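Type VI immunity protein Atu4351 (PDB 6ITW) probably serves as the immunity protein (antitoxin) of a type VI secretion effector-immunity pair, guarding the bacterium that makes it against the partner toxin. Local coordinates at residues Arg35-Tyr40 with Ile130-Ala135; Gly50-Gly55 with Ile134-Ile139; Glu63-Ile68 with Ser195-Ala200; Ala70-Gly75 with Thr105-Leu110. All blocks are in the same frame, centred on the assembly; numbering follows the deposited sequence. Where two conformers were deposited one is given.

Contact 1. Residues Arg35-Tyr40 with Ile130-Ala135; sequences RIPETY and INLGIA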
loop_
_atom_site.group_PDB
_atom_site.type_symbol
_atom_site.label_atom_id
_atom_site.label_comp_id
_atom_site.label_asym_id
_atom_site.label_seq_id
_atom_site.Cartn_x
_atom_site.Cartn_y
_atom_site.Cartn_z
ATOM N N ARG A 35 -15.928 5.496 -7.775
ATOM C CA ARG A 35 -15.103 5.629 -6.588
ATOM C C ARG A 35 -13.635 5.314 -6.839
ATOM O O ARG A 35 -12.779 5.840 -6.122
ATOM C CB ARG A 35 -15.669 4.752 -5.462
ATOM C CG ARG A 35 -16.848 5.442 -4.780
ATOM C CD ARG A 35 -17.888 4.497 -4.245
ATOM N NE ARG A 35 -17.320 3.464 -3.395
ATOM C CZ ARG A 35 -18.053 2.649 -2.645
ATOM N NH1 ARG A 35 -19.377 2.770 -2.643
ATOM N NH2 ARG A 35 -17.468 1.719 -1.898
ATOM N N ILE A 36 -13.325 4.511 -7.854
ATOM C CA ILE A 36 -11.959 4.248 -8.302
ATOM C C ILE A 36 -11.965 4.495 -9.804
ATOM O O ILE A 36 -12.921 4.079 -10.475
ATOM C CB ILE A 36 -11.524 2.811 -7.967
ATOM C CG1 ILE A 36 -11.630 2.541 -6.454
ATOM C CG2 ILE A 36 -10.120 2.531 -8.498
ATOM C CD1 ILE A 36 -11.315 1.095 -6.059
ATOM N N PRO A 37 -10.957 5.163 -10.376
ATOM C CA PRO A 37 -10.995 5.475 -11.822
ATOM C C PRO A 37 -11.215 4.227 -12.677
ATOM O O PRO A 37 -10.662 3.158 -12.403
ATOM C CB PRO A 37 -9.618 6.095 -12.089
ATOM C CG PRO A 37 -9.180 6.657 -10.741
ATOM C CD PRO A 37 -9.772 5.732 -9.698
ATOM N N GLU A 38 -12.025 4.377 -13.735
ATOM C CA GLU A 38 -12.404 3.213 -14.544
ATOM C C GLU A 38 -11.229 2.617 -15.305
ATOM O O GLU A 38 -11.215 1.403 -15.539
ATOM C CB GLU A 38 -13.516 3.561 -15.542
ATOM C CG GLU A 38 -14.772 2.720 -15.320
ATOM C CD GLU A 38 -14.582 1.226 -15.629
ATOM O OE1 GLU A 38 -14.033 0.888 -16.704
ATOM O OE2 GLU A 38 -15.001 0.383 -14.799
ATOM N N THR A 39 -10.259 3.437 -15.731
ATOM C CA THR A 39 -9.099 2.867 -16.406
ATOM C C THR A 39 -8.374 1.880 -15.500
ATOM O O THR A 39 -7.913 0.834 -15.960
ATOM C CB THR A 39 -8.149 3.972 -16.876
ATOM O OG1 THR A 39 -7.710 4.763 -15.761
ATOM C CG2 THR A 39 -8.842 4.852 -17.909
ATOM N N TYR A 40 -8.294 2.172 -14.197
ATOM C CA TYR A 40 -7.669 1.215 -13.294
ATOM C C TYR A 40 -8.524 -0.035 -13.145
ATOM O O TYR A 40 -7.997 -1.157 -13.118
ATOM C CB TYR A 40 -7.413 1.839 -11.916
ATOM C CG TYR A 40 -6.850 0.824 -10.957
ATOM C CD1 TYR A 40 -5.476 0.553 -10.920
ATOM C CD2 TYR A 40 -7.688 0.095 -10.129
ATOM C CE1 TYR A 40 -4.956 -0.421 -10.061
ATOM C CE2 TYR A 40 -7.179 -0.887 -9.274
ATOM C CZ TYR A 40 -5.815 -1.132 -9.242
ATOM O OH TYR A 40 -5.319 -2.093 -8.384
ATOM N N ILE A 130 -4.704 9.495 -14.618
ATOM C CA ILE A 130 -3.259 9.637 -14.779
ATOM C C ILE A 130 -2.543 9.484 -13.438
ATOM O O ILE A 130 -1.471 8.876 -13.360
ATOM C CB ILE A 130 -2.966 11.000 -15.435
ATOM C CG1 ILE A 130 -3.471 11.006 -16.880
ATOM C CG2 ILE A 130 -1.491 11.364 -15.346
ATOM C CD1 ILE A 130 -3.617 12.415 -17.467
ATOM N N ASN A 131 -3.120 10.046 -12.372
ATOM C CA ASN A 131 -2.518 9.988 -11.040
ATOM C C ASN A 131 -2.367 8.546 -10.572
ATOM O O ASN A 131 -1.296 8.137 -10.109
ATOM C CB ASN A 131 -3.377 10.786 -10.044
ATOM C CG ASN A 131 -2.777 10.819 -8.628
ATOM O OD1 ASN A 131 -3.110 9.992 -7.774
ATOM N ND2 ASN A 131 -1.902 11.782 -8.381
ATOM N N LEU A 132 -3.441 7.761 -10.668
ATOM C CA LEU A 132 -3.341 6.355 -10.306
ATOM C C LEU A 132 -2.394 5.624 -11.242
ATOM O O LEU A 132 -1.662 4.727 -10.812
ATOM C CB LEU A 132 -4.721 5.706 -10.315
ATOM C CG LEU A 132 -4.796 4.289 -9.743
ATOM C CD1 LEU A 132 -3.852 4.087 -8.531
ATOM C CD2 LEU A 132 -6.233 3.985 -9.361
ATOM N N GLY A 133 -2.391 5.999 -12.527
ATOM C CA GLY A 133 -1.489 5.362 -13.472
ATOM C C GLY A 133 -0.033 5.625 -13.145
ATOM O O GLY A 133 0.821 4.744 -13.285
ATOM N N ILE A 134 0.272 6.836 -12.692
ATOM C CA ILE A 134 1.638 7.124 -12.286
ATOM C C ILE A 134 2.011 6.289 -11.067
ATOM O O ILE A 134 3.100 5.702 -11.010
ATOM C CB ILE A 134 1.812 8.634 -12.039
ATOM C CG1 ILE A 134 1.779 9.374 -13.384
ATOM C CG2 ILE A 134 3.116 8.913 -11.269
ATOM C CD1 ILE A 134 1.632 10.864 -13.267
ATOM N N ALA A 135 1.108 6.199 -10.084
ATOM C CA ALA A 135 1.415 5.429 -8.884
ATOM C C ALA A 135 1.717 3.978 -9.236
ATOM O O ALA A 135 2.645 3.385 -8.679
ATOM C CB ALA A 135 0.266 5.517 -7.869
#
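L132 reaches from helix 128-137 into the corner that I36, P37 and Y40 make where the chain turns into helix 38-47. Its CB lies too far back to touch that corner. The leucine branches at CG, which sits anti to the backbone N (chi1 -171°), and this is the first atom to arrive, 4.0 Å from CD1 of the Y40 ring. Of the two methyls CD2 makes the contacts: it comes to 3.5 Å from Y40 CB and 3.6 Å from Y40 CG, at an oblique slant to the ring, so it packs against the root of the tyrosine and leaves the hydroxyl end alone. The same methyl lies 4.0 Å from P37 CD, the proline and leucine side chains crossing at about a right angle, and touches I36 CG2 at 4.2 Å. P37 is the N-cap of helix 38-47, which means the methyl is held at the very start of that helix, within the GAD-like part of the chain. Both segments lie against the mixed sheet: L87 in strand 84-90 touches I36, Y40 and L132, and W98 in strand 94-99 touches P37 and L132. Y40 turns its own CG anti to the backbone N (chi1 176°), which puts the base of the ring, CG and CD1, against the leucine CD2. Close by, T39 OG1 is hydrogen-bonded to D129 OD2, one residue ahead of I130.

Contact 2. Residues Gly50-Gly55 with Ile134-Ile139; sequences GIWKQG and IAVEGI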
loop_
_atom_site.group_PDB
_atom_site.type_symbol
_atom_site.label_atom_id
_atom_site.label_comp_id
_atom_site.label_asym_id
_atom_site.label_seq_id
_atom_site.Cartn_x
_atom_site.Cartn_y
_atom_site.Cartn_z
ATOM N N GLY A 50 -2.682 -9.833 -9.275
ATOM C CA GLY A 50 -1.522 -10.696 -9.150
ATOM C C GLY A 50 -0.257 -10.046 -8.623
ATOM O O GLY A 50 -0.282 -8.948 -8.044
ATOM N N ILE A 51 0.867 -10.738 -8.831
ATOM C CA ILE A 51 2.156 -10.400 -8.233
ATOM C C ILE A 51 3.102 -9.901 -9.317
ATOM O O ILE A 51 3.089 -10.407 -10.446
ATOM C CB ILE A 51 2.752 -11.620 -7.507
ATOM C CG1 ILE A 51 1.905 -11.982 -6.294
ATOM C CG2 ILE A 51 4.179 -11.325 -7.061
ATOM C CD1 ILE A 51 2.385 -13.228 -5.538
ATOM N N TRP A 52 3.897 -8.881 -8.979
ATOM C CA TRP A 52 4.952 -8.339 -9.824
ATOM C C TRP A 52 6.300 -8.462 -9.116
ATOM O O TRP A 52 6.366 -8.525 -7.879
ATOM C CB TRP A 52 4.676 -6.860 -10.158
ATOM C CG TRP A 52 3.836 -6.643 -11.395
ATOM C CD1 TRP A 52 3.595 -7.546 -12.400
ATOM C CD2 TRP A 52 3.130 -5.444 -11.757
ATOM N NE1 TRP A 52 2.779 -6.980 -13.364
ATOM C CE2 TRP A 52 2.483 -5.693 -12.993
ATOM C CE3 TRP A 52 2.983 -4.185 -11.156
ATOM C CZ2 TRP A 52 1.701 -4.727 -13.637
ATOM C CZ3 TRP A 52 2.204 -3.232 -11.795
ATOM C CH2 TRP A 52 1.569 -3.507 -13.022
ATOM N N LYS A 53 7.379 -8.515 -9.908
ATOM C CA LYS A 53 8.764 -8.466 -9.397
ATOM C C LYS A 53 8.994 -9.470 -8.267
ATOM O O LYS A 53 9.665 -9.186 -7.273
ATOM C CB LYS A 53 9.114 -7.056 -8.935
ATOM C CG LYS A 53 8.945 -5.975 -10.007
ATOM C CD LYS A 53 10.170 -5.904 -10.888
ATOM C CE LYS A 53 11.364 -5.276 -10.155
ATOM N NZ LYS A 53 12.649 -5.972 -10.511
ATOM N N GLN A 54 8.378 -10.639 -8.392
ATOM C CA GLN A 54 8.607 -11.746 -7.463
ATOM C C GLN A 54 8.135 -11.426 -6.042
ATOM O O GLN A 54 8.657 -11.966 -5.060
ATOM C CB GLN A 54 10.081 -12.154 -7.476
ATOM C CG GLN A 54 10.605 -12.576 -8.871
ATOM C CD GLN A 54 12.030 -13.095 -8.791
ATOM O OE1 GLN A 54 12.296 -14.138 -8.172
ATOM N NE2 GLN A 54 12.965 -12.354 -9.387
ATOM N N GLY A 55 7.116 -10.577 -5.911
ATOM C CA GLY A 55 6.543 -10.255 -4.613
ATOM C C GLY A 55 6.858 -8.857 -4.130
ATOM O O GLY A 55 6.401 -8.476 -3.048
ATOM N N ILE A 134 0.272 6.836 -12.692
ATOM C CA ILE A 134 1.638 7.124 -12.286
ATOM C C ILE A 134 2.011 6.289 -11.067
ATOM O O ILE A 134 3.100 5.702 -11.010
ATOM C CB ILE A 134 1.812 8.634 -12.039
ATOM C CG1 ILE A 134 1.779 9.374 -13.384
ATOM C CG2 ILE A 134 3.116 8.913 -11.269
ATOM C CD1 ILE A 134 1.632 10.864 -13.267
ATOM N N ALA A 135 1.108 6.199 -10.084
ATOM C CA ALA A 135 1.415 5.429 -8.884
ATOM C C ALA A 135 1.717 3.978 -9.236
ATOM O O ALA A 135 2.645 3.385 -8.679
ATOM C CB ALA A 135 0.266 5.517 -7.869
ATOM N N VAL A 136 0.960 3.395 -10.177
ATOM C CA VAL A 136 1.150 1.977 -10.498
ATOM C C VAL A 136 2.478 1.759 -11.228
ATOM O O VAL A 136 3.172 0.762 -10.993
ATOM C CB VAL A 136 -0.050 1.444 -11.301
ATOM C CG1 VAL A 136 0.201 0.023 -11.791
ATOM C CG2 VAL A 136 -1.306 1.481 -10.437
ATOM N N GLU A 137 2.861 2.696 -12.105
ATOM C CA GLU A 137 4.165 2.622 -12.761
ATOM C C GLU A 137 5.309 2.677 -11.754
ATOM O O GLU A 137 6.390 2.130 -12.010
ATOM C CB GLU A 137 4.317 3.766 -13.773
ATOM C CG GLU A 137 3.673 3.513 -15.143
ATOM C CD GLU A 137 3.327 4.804 -15.902
ATOM O OE1 GLU A 137 3.937 5.862 -15.624
ATOM O OE2 GLU A 137 2.426 4.766 -16.772
ATOM N N GLY A 138 5.094 3.312 -10.600
ATOM C CA GLY A 138 6.174 3.513 -9.658
ATOM C C GLY A 138 6.440 2.427 -8.627
ATOM O O GLY A 138 7.331 2.614 -7.796
ATOM N N ILE A 139 5.743 1.284 -8.655
ATOM C CA ILE A 139 5.778 0.351 -7.525
ATOM C C ILE A 139 7.136 -0.331 -7.379
ATOM O O ILE A 139 7.342 -1.132 -6.458
ATOM C CB ILE A 139 4.646 -0.696 -7.618
ATOM C CG1 ILE A 139 4.675 -1.487 -8.939
ATOM C CG2 ILE A 139 3.306 -0.020 -7.453
ATOM C CD1 ILE A 139 5.707 -2.611 -9.013
#
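W52 and I139 meet through two quite different first torsions: the indole of W52 leaves on the side of the backbone N (chi1 -89°), while CG1 of I139 is tucked between its own backbone N and carbonyl carbon (chi1 56°), which sends its ethyl arm toward the six-membered ring. W52 closes strand 49-52, an outermost strand of the mixed sheet and the first arm of a beta-hairpin with strand 57-59; the turn begins at once, with G55 N bonded to W52 O. Opposite, V136 stands in the last turn of helix 128-137 and I139 follows just beyond it. V136 brings CG1 to the edge of the indole, in its plane, 3.8 Å from W52 CZ3 and 4.0 Å from W52 CH2. I139 comes in obliquely, CD1 lying 3.8 Å from CE3 of the tryptophan W52. Each aliphatic side chain crosses that of W52 at about a right angle. Aromatic rings are among the other neighbours: F59 meets the indole edge-to-face, and F15 of helix 9-15 touches both W52 and I139. Although the benzo part of the indole is set among hydrocarbon, its buried nitrogen is satisfied, for W52 NE1 is hydrogen-bonded to the backbone O of G16.

Contact 3. Residues Glu63-Ile68 with Ser195-Ala200; sequences EKYKSI and SAMTIA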
loop_
_atom_site.group_PDB
_atom_site.type_symbol
_atom_site.label_atom_id
_atom_site.label_comp_id
_atom_site.label_asym_id
_atom_site.label_seq_id
_atom_site.Cartn_x
_atom_site.Cartn_y
_atom_site.Cartn_z
ATOM N N GLU A 63 -12.105 -4.810 -1.341
ATOM C CA GLU A 63 -13.144 -5.324 -0.466
ATOM C C GLU A 63 -12.558 -6.220 0.624
ATOM O O GLU A 63 -12.999 -6.164 1.776
ATOM C CB GLU A 63 -14.193 -6.062 -1.301
ATOM C CG GLU A 63 -15.481 -6.373 -0.540
ATOM C CD GLU A 63 -16.273 -5.116 -0.147
ATOM O OE1 GLU A 63 -15.957 -3.993 -0.621
ATOM O OE2 GLU A 63 -17.227 -5.262 0.642
ATOM N N LYS A 64 -11.530 -7.014 0.296
ATOM C CA LYS A 64 -10.981 -7.978 1.249
ATOM C C LYS A 64 -10.120 -7.318 2.323
ATOM O O LYS A 64 -9.969 -7.888 3.411
ATOM C CB LYS A 64 -10.185 -9.061 0.500
ATOM C CG LYS A 64 -11.118 -10.014 -0.278
ATOM C CD LYS A 64 -10.414 -10.915 -1.304
ATOM C CE LYS A 64 -9.476 -11.925 -0.652
ATOM N NZ LYS A 64 -9.148 -13.063 -1.581
ATOM N N TYR A 65 -9.587 -6.126 2.059
ATOM C CA TYR A 65 -8.694 -5.437 2.988
ATOM C C TYR A 65 -9.277 -4.143 3.558
ATOM O O TYR A 65 -8.525 -3.352 4.142
ATOM C CB TYR A 65 -7.352 -5.150 2.297
ATOM C CG TYR A 65 -6.578 -6.425 1.998
ATOM C CD1 TYR A 65 -6.882 -7.201 0.876
ATOM C CD2 TYR A 65 -5.574 -6.875 2.853
ATOM C CE1 TYR A 65 -6.194 -8.380 0.597
ATOM C CE2 TYR A 65 -4.879 -8.062 2.587
ATOM C CZ TYR A 65 -5.197 -8.805 1.453
ATOM O OH TYR A 65 -4.514 -9.960 1.164
ATOM N N LYS A 66 -10.591 -3.910 3.442
ATOM C CA LYS A 66 -11.158 -2.631 3.893
ATOM C C LYS A 66 -11.096 -2.475 5.413
ATOM O O LYS A 66 -10.998 -1.347 5.918
ATOM C CB LYS A 66 -12.605 -2.480 3.406
ATOM C CG LYS A 66 -13.547 -3.548 3.964
ATOM C CD LYS A 66 -14.817 -3.722 3.120
ATOM C CE LYS A 66 -15.859 -2.656 3.396
ATOM N NZ LYS A 66 -17.238 -3.192 3.145
ATOM N N SER A 67 -11.135 -3.578 6.162
ATOM C CA SER A 67 -10.958 -3.473 7.604
ATOM C C SER A 67 -9.594 -2.892 7.966
ATOM O O SER A 67 -9.470 -2.198 8.986
ATOM C CB SER A 67 -11.144 -4.835 8.271
ATOM O OG SER A 67 -10.218 -5.780 7.758
ATOM N N ILE A 68 -8.558 -3.159 7.161
ATOM C CA ILE A 68 -7.253 -2.580 7.472
ATOM C C ILE A 68 -7.299 -1.073 7.301
ATOM O O ILE A 68 -6.807 -0.325 8.153
ATOM C CB ILE A 68 -6.149 -3.214 6.608
ATOM C CG1 ILE A 68 -6.142 -4.736 6.784
ATOM C CG2 ILE A 68 -4.794 -2.606 6.931
ATOM C CD1 ILE A 68 -6.212 -5.203 8.215
ATOM N N SER A 195 -4.158 -10.886 8.398
ATOM C CA SER A 195 -3.998 -11.102 9.835
ATOM C C SER A 195 -2.945 -10.174 10.417
ATOM O O SER A 195 -3.193 -9.490 11.416
ATOM C CB SER A 195 -3.592 -12.549 10.124
ATOM O OG SER A 195 -4.648 -13.426 9.811
ATOM N N ALA A 196 -1.734 -10.196 9.834
ATOM C CA ALA A 196 -0.641 -9.360 10.323
ATOM C C ALA A 196 -1.026 -7.883 10.290
ATOM O O ALA A 196 -0.802 -7.154 11.262
ATOM C CB ALA A 196 0.619 -9.617 9.492
HETATM N N MSE A 197 -1.635 -7.431 9.190
HETATM C CA MSE A 197 -2.035 -6.028 9.080
HETATM C C MSE A 197 -3.123 -5.696 10.083
HETATM O O MSE A 197 -3.191 -4.572 10.575
HETATM C CB MSE A 197 -2.523 -5.691 7.671
HETATM C CG MSE A 197 -1.462 -5.816 6.566
HETATM SE SE MSE A 197 -2.381 -5.641 4.866
HETATM C CE MSE A 197 -0.791 -5.334 3.751
ATOM N N THR A 198 -3.981 -6.674 10.388
ATOM C CA THR A 198 -5.007 -6.439 11.397
ATOM C C THR A 198 -4.379 -6.160 12.760
ATOM O O THR A 198 -4.857 -5.301 13.507
ATOM C CB THR A 198 -5.970 -7.623 11.455
ATOM O OG1 THR A 198 -6.634 -7.751 10.189
ATOM C CG2 THR A 198 -7.021 -7.423 12.546
ATOM N N ILE A 199 -3.279 -6.845 13.085
ATOM C CA ILE A 199 -2.609 -6.595 14.354
ATOM C C ILE A 199 -1.900 -5.251 14.318
ATOM O O ILE A 199 -2.065 -4.412 15.214
ATOM C CB ILE A 199 -1.624 -7.731 14.669
ATOM C CG1 ILE A 199 -2.388 -9.025 14.959
ATOM C CG2 ILE A 199 -0.674 -7.330 15.823
ATOM C CD1 ILE A 199 -1.504 -10.243 14.960
ATOM N N ALA A 200 -1.087 -5.040 13.282
ATOM C CA ALA A 200 -0.271 -3.839 13.194
ATOM C C ALA A 200 -1.125 -2.578 13.200
ATOM O O ALA A 200 -0.797 -1.602 13.878
ATOM C CB ALA A 200 0.586 -3.910 11.936
HETATM O O HOH W 1 -9.314 -7.393 9.973
#
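I68 and the selenomethionine M197 make the hydrocarbon part of this contact. I68, in the first turn of helix 66-73, lies across M197 at about a right angle, and CG1, CG2 and CD1 of I68 all pack on M197 CB: CD1 and CG1 are each 3.8 Å from M197 CB, and CG2 is 3.9 Å from it. The CD1 methyl pushes on past the M197 side chain to the helix backbone and packs closely on T198, 3.3 Å from its OG1.

A Met-aromatic contact comes next. M197 points CG away from its carbonyl carbon (chi1 -64°) and then runs extended, carrying the selenium to 4.0 Å from Y65 CD2. Selenium lies 5.1 Å from the ring centroid and 70° off the ring normal, an oblique approach.

The polar link is a water, 2.9 Å from S67 OG and 2.7 Å from T198 OG1, to which it donates. T198 OG1 is also bonded to L194 O in its own helix, so that helix holds the hydroxyl in place for the water. Within 63-68, K66 NZ forms a salt bridge to E63 OE2, met from above the carboxylate plane and well away from the interface.

Y65 is the N-cap of helix 66-73, and its ring also meets F89 of strand 84-90. I95 of strand 94-99 touches both I68 and M197, so helices 66-73 and 193-200 lie together against the mixed sheet, joining the GAD-like region to the C-terminal part of the chain.

Contact 4. Residues Ala70-Gly75 with Thr105-Leu110; sequences ALALGG and TEINIL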
loop_
_atom_site.group_PDB
_atom_site.type_symbol
_atom_site.label_atom_id
_atom_site.label_comp_id
_atom_site.label_asym_id
_atom_site.label_seq_id
_atom_site.Cartn_x
_atom_site.Cartn_y
_atom_site.Cartn_z
ATOM N N ALA A 70 -10.002 0.689 7.562
ATOM C CA ALA A 70 -10.858 1.172 8.642
ATOM C C ALA A 70 -10.069 1.333 9.927
ATOM O O ALA A 70 -10.193 2.355 10.607
ATOM C CB ALA A 70 -12.032 0.220 8.868
ATOM N N LEU A 71 -9.224 0.348 10.256
ATOM C CA LEU A 71 -8.443 0.415 11.488
ATOM C C LEU A 71 -7.365 1.485 11.410
ATOM O O LEU A 71 -7.165 2.242 12.370
ATOM C CB LEU A 71 -7.822 -0.951 11.796
ATOM C CG LEU A 71 -8.845 -2.058 12.096
ATOM C CD1 LEU A 71 -8.211 -3.412 11.955
ATOM C CD2 LEU A 71 -9.471 -1.923 13.492
ATOM N N ALA A 72 -6.646 1.564 10.286
ATOM C CA ALA A 72 -5.504 2.475 10.240
ATOM C C ALA A 72 -5.963 3.926 10.188
ATOM O O ALA A 72 -5.325 4.810 10.769
ATOM C CB ALA A 72 -4.606 2.151 9.045
ATOM N N LEU A 73 -7.060 4.188 9.489
ATOM C CA LEU A 73 -7.533 5.541 9.259
ATOM C C LEU A 73 -8.754 5.878 10.105
ATOM O O LEU A 73 -9.356 6.936 9.907
ATOM C CB LEU A 73 -7.849 5.736 7.778
ATOM C CG LEU A 73 -6.700 5.526 6.798
ATOM C CD1 LEU A 73 -7.156 5.946 5.401
ATOM C CD2 LEU A 73 -5.460 6.292 7.223
ATOM N N GLY A 74 -9.124 4.997 11.031
ATOM C CA GLY A 74 -10.253 5.190 11.915
ATOM C C GLY A 74 -10.391 6.599 12.442
ATOM O O GLY A 74 -9.517 7.097 13.157
ATOM N N GLY A 75 -11.478 7.258 12.054
ATOM C CA GLY A 75 -11.834 8.547 12.598
ATOM C C GLY A 75 -11.112 9.732 12.004
ATOM O O GLY A 75 -11.210 10.831 12.561
ATOM N N THR A 105 -2.695 7.385 -2.066
ATOM C CA THR A 105 -2.370 7.383 -0.647
ATOM C C THR A 105 -1.474 6.184 -0.365
ATOM O O THR A 105 -1.631 5.133 -0.999
ATOM C CB THR A 105 -3.668 7.306 0.200
ATOM O OG1 THR A 105 -4.555 8.383 -0.163
ATOM C CG2 THR A 105 -3.368 7.367 1.699
ATOM N N GLU A 106 -0.524 6.331 0.560
ATOM C CA GLU A 106 0.335 5.228 0.981
ATOM C C GLU A 106 0.174 5.025 2.484
ATOM O O GLU A 106 0.265 5.982 3.258
ATOM C CB GLU A 106 1.812 5.477 0.618
ATOM C CG GLU A 106 2.111 5.654 -0.901
ATOM C CD GLU A 106 3.613 5.861 -1.220
ATOM O OE1 GLU A 106 4.463 5.549 -0.357
ATOM O OE2 GLU A 106 3.947 6.337 -2.333
ATOM N N ILE A 107 -0.065 3.785 2.893
ATOM C CA ILE A 107 -0.243 3.433 4.296
ATOM C C ILE A 107 0.896 2.487 4.661
ATOM O O ILE A 107 0.868 1.298 4.315
ATOM C CB ILE A 107 -1.609 2.795 4.571
ATOM C CG1 ILE A 107 -2.746 3.702 4.082
ATOM C CG2 ILE A 107 -1.772 2.545 6.043
ATOM C CD1 ILE A 107 -4.157 3.133 4.397
ATOM N N ASN A 108 1.904 3.014 5.356
ATOM C CA ASN A 108 3.088 2.244 5.724
ATOM C C ASN A 108 2.779 1.519 7.030
ATOM O O ASN A 108 2.881 2.094 8.120
ATOM C CB ASN A 108 4.302 3.157 5.836
ATOM C CG ASN A 108 5.582 2.396 6.104
ATOM O OD1 ASN A 108 5.569 1.341 6.747
ATOM N ND2 ASN A 108 6.703 2.928 5.621
ATOM N N ILE A 109 2.408 0.238 6.905
ATOM C CA ILE A 109 1.967 -0.576 8.039
ATOM C C ILE A 109 3.127 -0.876 8.987
ATOM O O ILE A 109 2.950 -0.934 10.212
ATOM C CB ILE A 109 1.337 -1.879 7.513
ATOM C CG1 ILE A 109 -0.043 -1.610 6.930
ATOM C CG2 ILE A 109 1.309 -2.954 8.614
ATOM C CD1 ILE A 109 -1.095 -1.359 7.966
ATOM N N LEU A 110 4.314 -1.128 8.433
ATOM C CA LEU A 110 5.472 -1.487 9.251
ATOM C C LEU A 110 5.883 -0.332 10.166
ATOM O O LEU A 110 6.122 -0.534 11.359
ATOM C CB LEU A 110 6.636 -1.891 8.337
ATOM C CG LEU A 110 7.945 -2.383 8.970
ATOM C CD1 LEU A 110 7.657 -3.572 9.833
ATOM C CD2 LEU A 110 9.019 -2.734 7.922
#
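I107 meets A72 and L73, and the apolar contact is shared between its two branches. With CG1 anti to the carbonyl carbon and CG2 anti to the backbone N (chi1 -55°), the isoleucine spreads its two branches toward helix 66-73. The short branch, CG2, touches A72 CB at 4.1 Å; the longer one ends in CD1, 4.2 Å from CD1 of L73. A72 presents one methyl to the strand, and the CA atoms of A72 and I107 are 8.0 Å apart.

The backbone bonds belong to the sheet and do not cross to the helix. I107 pairs with I95, and T105 with A97, in the neighbouring antiparallel strand 94-99, while E106 pairs with T115 on the other flank. The strand is thus an inner one of the mixed sheet, and helix 66-73 packs on its face in the GAD-like region. L73 also touches V114 of the adjacent strand 113-116, and I222.

No hydrogen bond or ion pair joins 70-75 to 105-110. Three buried aliphatic side chains hold them by dispersion and the exclusion of water, a kind of contact that fixes spacing through shape and asks for no particular bond direction.

How the contacts relate
Following the chain from the N terminus, contact 1 opens at 35-40 and closes at 130-135, bringing helix 128-137 back to the start of helix 38-47. Contact 2 opens soon after, at 50-55, and ends on the same helix; the two share I134 and A135, and Y40 packs on V136 between them. Contact 3 opens at 63-68 and closes only at 195-200, so it crosses both and brings in the C-terminal part. Contact 4, 70-75 with 105-110, closes the shortest loop and lies within all three others. It adjoins contact 3: both use helix 66-73, and I109, just past strand 103-108, packs on I68 and on A200 of helix 193-200. Contacts 2 and 4 lie on opposite sides of the chain's centre.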